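Local structure of copper-containing nitrite reductase (6TFO) at residues L408-R413 with A441-G446; R138-S143 with L338-P343. The protein probably reduces nitrite to nitric oxide at copper sites, taking electrons from a cytochrome c, and works as a homotrimer of three-domain subunits. One frame throughout, in Å; residues are numbered along the deposited sequence.

Contact 1: residues L408-R413 with A441-G446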
# COMPACT_ATOMS: atom_id res chain seq x y z
N LEU C 408 -19.89 -51.56 18.60
CA LEU C 408 -18.47 -51.54 18.99
C LEU C 408 -18.03 -53.00 19.09
O LEU C 408 -18.19 -53.60 20.15
CB LEU C 408 -18.34 -50.78 20.31
CG LEU C 408 -18.64 -49.29 20.19
CD1 LEU C 408 -18.61 -48.63 21.56
CD2 LEU C 408 -17.66 -48.64 19.22
N ASP C 409 -17.54 -53.53 17.98
CA ASP C 409 -17.05 -54.92 17.89
C ASP C 409 -15.80 -55.03 18.76
O ASP C 409 -15.59 -56.10 19.35
CB ASP C 409 -16.77 -55.35 16.44
CG ASP C 409 -17.75 -54.80 15.42
OD1 ASP C 409 -17.57 -53.64 14.97
OD2 ASP C 409 -18.71 -55.51 15.11
N ARG C 410 -15.00 -53.96 18.84
CA ARG C 410 -13.68 -54.01 19.51
C ARG C 410 -13.28 -52.61 20.00
O ARG C 410 -13.98 -51.63 19.68
CB ARG C 410 -12.63 -54.58 18.54
CG ARG C 410 -12.52 -53.83 17.22
CD ARG C 410 -11.08 -53.85 16.76
NE ARG C 410 -10.24 -53.19 17.76
CZ ARG C 410 -8.93 -53.40 17.92
NH1 ARG C 410 -8.27 -54.26 17.16
NH2 ARG C 410 -8.29 -52.72 18.86
N GLY C 411 -12.19 -52.55 20.77
CA GLY C 411 -11.76 -51.35 21.51
C GLY C 411 -11.00 -50.39 20.61
O GLY C 411 -10.65 -50.77 19.47
N GLY C 412 -10.78 -49.19 21.14
CA GLY C 412 -9.99 -48.12 20.50
C GLY C 412 -10.46 -46.73 20.90
O GLY C 412 -11.51 -46.60 21.58
N ARG C 413 -9.70 -45.72 20.51
CA ARG C 413 -10.16 -44.31 20.44
C ARG C 413 -10.75 -44.10 19.04
O ARG C 413 -9.98 -44.13 18.06
CB ARG C 413 -9.01 -43.36 20.75
CG ARG C 413 -9.24 -41.93 20.26
CD ARG C 413 -8.18 -40.99 20.77
NE ARG C 413 -8.52 -40.62 22.13
CZ ARG C 413 -7.69 -40.69 23.16
NH1 ARG C 413 -8.13 -40.32 24.36
NH2 ARG C 413 -6.45 -41.10 23.00
N ALA C 441 -8.78 -60.38 16.72
CA ALA C 441 -8.98 -61.05 15.41
C ALA C 441 -9.50 -60.06 14.36
O ALA C 441 -9.33 -60.37 13.16
CB ALA C 441 -9.93 -62.22 15.58
N ILE C 442 -10.11 -58.93 14.77
CA ILE C 442 -10.78 -57.93 13.88
C ILE C 442 -9.73 -56.95 13.33
O ILE C 442 -9.86 -56.57 12.13
CB ILE C 442 -11.93 -57.19 14.62
CG1 ILE C 442 -13.17 -58.09 14.71
CG2 ILE C 442 -12.27 -55.85 13.98
CD1 ILE C 442 -14.30 -57.50 15.53
N MET C 443 -8.73 -56.57 14.14
CA MET C 443 -7.57 -55.76 13.68
C MET C 443 -6.38 -55.98 14.63
O MET C 443 -6.58 -55.85 15.85
CB MET C 443 -7.92 -54.27 13.64
CG MET C 443 -6.84 -53.42 13.01
SD MET C 443 -7.42 -51.72 12.83
CE MET C 443 -8.51 -51.89 11.41
N HIS C 444 -5.20 -56.29 14.09
CA HIS C 444 -3.96 -56.50 14.88
C HIS C 444 -2.72 -56.20 14.04
O HIS C 444 -2.80 -56.18 12.79
CB HIS C 444 -3.91 -57.91 15.49
CG HIS C 444 -3.76 -59.04 14.51
ND1 HIS C 444 -4.83 -59.81 14.09
CD2 HIS C 444 -2.66 -59.55 13.90
CE1 HIS C 444 -4.40 -60.72 13.24
NE2 HIS C 444 -3.07 -60.59 13.12
N GLU C 445 -1.59 -56.02 14.72
CA GLU C 445 -0.29 -55.76 14.05
C GLU C 445 0.26 -57.11 13.59
O GLU C 445 -0.13 -58.13 14.17
CB GLU C 445 0.65 -54.96 14.95
CG GLU C 445 1.08 -55.66 16.24
CD GLU C 445 1.51 -54.67 17.31
OE1 GLU C 445 2.65 -54.76 17.77
OE2 GLU C 445 0.69 -53.79 17.66
N GLY C 446 1.12 -57.12 12.58
CA GLY C 446 1.71 -58.36 12.03
C GLY C 446 0.68 -59.13 11.21
O GLY C 446 -0.50 -58.75 11.18
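The side chain of Arg-410 runs alongside Ile-442 in the opposite direction, and its aliphatic part does the touching: CD lies 3.6 Å from CG2 of Ile-442. CG2 is put there by the first torsion of Ile-442, which sets this methyl anti to the backbone N and leaves CG1 beside that N (chi1 -77°). The longer branch ends at Asp-409, where CD1 of Ile-442 meets CB at 3.4 Å. Arg-410 crosses Met-443 at about a right angle, with NH1 3.5 Å from CB and 2.7 Å from the carbonyl O of Met-443. Bends at chi2 and chi3 curl the chain of Arg-410 back over its own backbone, so that NE (3.0 Å) and NH2 (3.1 Å) both donate to O of Gly-411, side-on. NE approaches in the carbonyl plane, whereas NH2 stands above it. Arginine suits this buried place because its methylenes pack on isoleucine while its nitrogens serve several acceptors, among them Asp-440 in a salt bridge and Lys-438 O. The arrangement ties the C-terminal tail to the turn before strand 412-418 of a cupredoxin domain; Met-443 and His-444 pair antiparallel with a neighbouring subunit's strand, so the sheet runs on across the interface, consistent with the homotrimer.

Contact 2: residues R138-S143 with L338-P343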
# COMPACT_ATOMS: atom_id res chain seq x y z
N ARG C 138 1.41 -32.59 29.49
CA ARG C 138 1.01 -31.17 29.32
C ARG C 138 -0.13 -30.85 30.30
O ARG C 138 -1.11 -31.58 30.28
CB ARG C 138 0.59 -30.98 27.86
CG ARG C 138 0.10 -29.59 27.50
CD ARG C 138 -0.11 -29.44 26.01
NE ARG C 138 1.09 -29.81 25.25
CZ ARG C 138 2.02 -28.96 24.82
NH1 ARG C 138 1.95 -27.67 25.08
NH2 ARG C 138 3.05 -29.40 24.13
N ALA C 139 -0.00 -29.83 31.15
CA ALA C 139 -1.11 -29.29 31.98
C ALA C 139 -2.13 -28.57 31.08
O ALA C 139 -1.74 -28.10 30.01
CB ALA C 139 -0.57 -28.36 33.05
N GLU C 140 -3.41 -28.55 31.46
CA GLU C 140 -4.44 -27.75 30.76
C GLU C 140 -4.46 -26.35 31.39
O GLU C 140 -4.26 -26.27 32.60
CB GLU C 140 -5.83 -28.40 30.80
CG GLU C 140 -6.52 -28.33 29.46
CD GLU C 140 -7.88 -28.99 29.41
OE1 GLU C 140 -8.08 -30.02 30.10
OE2 GLU C 140 -8.74 -28.48 28.67
N MET C 141 -4.65 -25.31 30.59
CA MET C 141 -4.69 -23.92 31.10
C MET C 141 -5.97 -23.71 31.89
O MET C 141 -7.05 -23.91 31.35
CB MET C 141 -4.61 -22.90 29.95
CG MET C 141 -3.22 -22.31 29.78
SD MET C 141 -2.72 -21.35 31.24
CE MET C 141 -3.39 -19.74 30.81
N PRO C 142 -5.93 -23.34 33.19
CA PRO C 142 -7.15 -23.02 33.93
C PRO C 142 -8.04 -22.05 33.13
O PRO C 142 -7.58 -21.08 32.68
CB PRO C 142 -6.67 -22.38 35.25
CG PRO C 142 -5.14 -22.38 35.20
CD PRO C 142 -4.72 -23.25 34.03
N SER C 143 -9.31 -22.38 32.96
CA SER C 143 -10.26 -21.60 32.13
C SER C 143 -10.59 -20.28 32.83
O SER C 143 -10.43 -20.19 34.04
CB SER C 143 -11.49 -22.39 31.78
OG SER C 143 -12.35 -22.45 32.89
N LEU C 338 -15.07 -32.42 22.71
CA LEU C 338 -15.30 -33.89 22.65
C LEU C 338 -13.96 -34.64 22.67
O LEU C 338 -13.99 -35.85 22.37
CB LEU C 338 -16.07 -34.22 21.37
CG LEU C 338 -17.44 -33.57 21.24
CD1 LEU C 338 -18.27 -34.31 20.21
CD2 LEU C 338 -18.18 -33.50 22.58
N THR C 339 -12.86 -33.96 23.00
CA THR C 339 -11.53 -34.59 23.20
C THR C 339 -11.06 -34.42 24.65
O THR C 339 -10.71 -35.42 25.25
CB THR C 339 -10.49 -34.05 22.22
OG1 THR C 339 -10.36 -32.65 22.51
CG2 THR C 339 -10.85 -34.28 20.76
N ARG C 340 -11.03 -33.20 25.18
CA ARG C 340 -10.47 -32.89 26.52
C ARG C 340 -11.60 -32.76 27.54
O ARG C 340 -11.56 -33.49 28.54
CB ARG C 340 -9.61 -31.62 26.47
CG ARG C 340 -8.33 -31.70 25.65
CD ARG C 340 -7.43 -30.45 25.76
NE ARG C 340 -8.15 -29.19 25.99
CZ ARG C 340 -8.34 -28.20 25.12
NH1 ARG C 340 -9.04 -27.14 25.50
NH2 ARG C 340 -7.86 -28.26 23.89
N THR C 341 -12.57 -31.88 27.33
CA THR C 341 -13.52 -31.48 28.40
C THR C 341 -14.66 -32.50 28.54
O THR C 341 -15.01 -32.79 29.69
CB THR C 341 -14.00 -30.03 28.21
OG1 THR C 341 -14.31 -29.84 26.84
CG2 THR C 341 -12.96 -29.01 28.63
N HIS C 342 -15.24 -33.01 27.46
CA HIS C 342 -16.43 -33.91 27.51
C HIS C 342 -16.37 -34.95 26.41
O HIS C 342 -17.22 -34.98 25.52
CB HIS C 342 -17.72 -33.08 27.39
CG HIS C 342 -17.93 -32.05 28.44
ND1 HIS C 342 -18.60 -32.32 29.60
CD2 HIS C 342 -17.60 -30.74 28.50
CE1 HIS C 342 -18.66 -31.24 30.34
NE2 HIS C 342 -18.07 -30.25 29.68
N PRO C 343 -15.38 -35.87 26.40
CA PRO C 343 -15.32 -36.90 25.37
C PRO C 343 -16.45 -37.94 25.55
O PRO C 343 -17.12 -37.91 26.59
CB PRO C 343 -13.91 -37.51 25.50
CG PRO C 343 -13.52 -37.21 26.93
CD PRO C 343 -14.26 -35.95 27.34
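A single salt bridge between Glu-140 and Arg-340 carries this contact. NE of Arg-340 donates to OE2 of Glu-140 over 2.8 Å, and the bond is fairly straight, with an N-H...O angle of 161°. It is single-pronged: the carboxylate oxygen sits at the edge of the guanidinium, near its plane, yet the nitrogen reaches that oxygen from above the carboxylate plane. With the two planes 77° apart, the pair does not form the flat, two-pronged bridge common between these residues, and NH1 stays 3.5 Å from OE2. Glutamate's extended chain beyond CG spans the gap from the loop, while a bend at chi3 of Arg-340 (-30°) turns NE toward it.

Van der Waals contact adds little: CD of Arg-340 lies 3.8 Å from OE2 of Glu-140, and CG2 of Thr-341 only borders that oxygen, at 4.3 Å. Long, flexible, charged residues fit this exposed setting, where solvent probably weakens the attraction.

Hydrogen bonds from His-342 to Asp-147 and Asp-151 fasten the same two elements again, while Met-141 N bonds Asp-182 and holds the linker to the middle domain. The arrangement is a surface salt bridge joining the linker between strands 128-134 and 166-181, which connects two cupredoxin domains, to the end of helix 337-341 in the third.

Contact 1 is partly buried and lies toward the outside of the chain, its centre about 26 Å from the centre of the chain, whereas contact 2 is an exposed surface contact with its centre about 13 Å from that point. The two contact centres are about 27 Å apart, and they do not touch. Both involve the C-terminal cupredoxin domain: 408-413 leads into strand 412-418, and the helix end at 338-343 precedes strand 344-345 of the same sheet. Their partners differ, since contact 1 gathers a tail that meets another subunit, while contact 2 reaches the interdomain linker. An arginine is central to each, used in contact 1 for its aliphatic stem and for the several acceptors its N-H groups can serve, but mainly for one charge pair in contact 2.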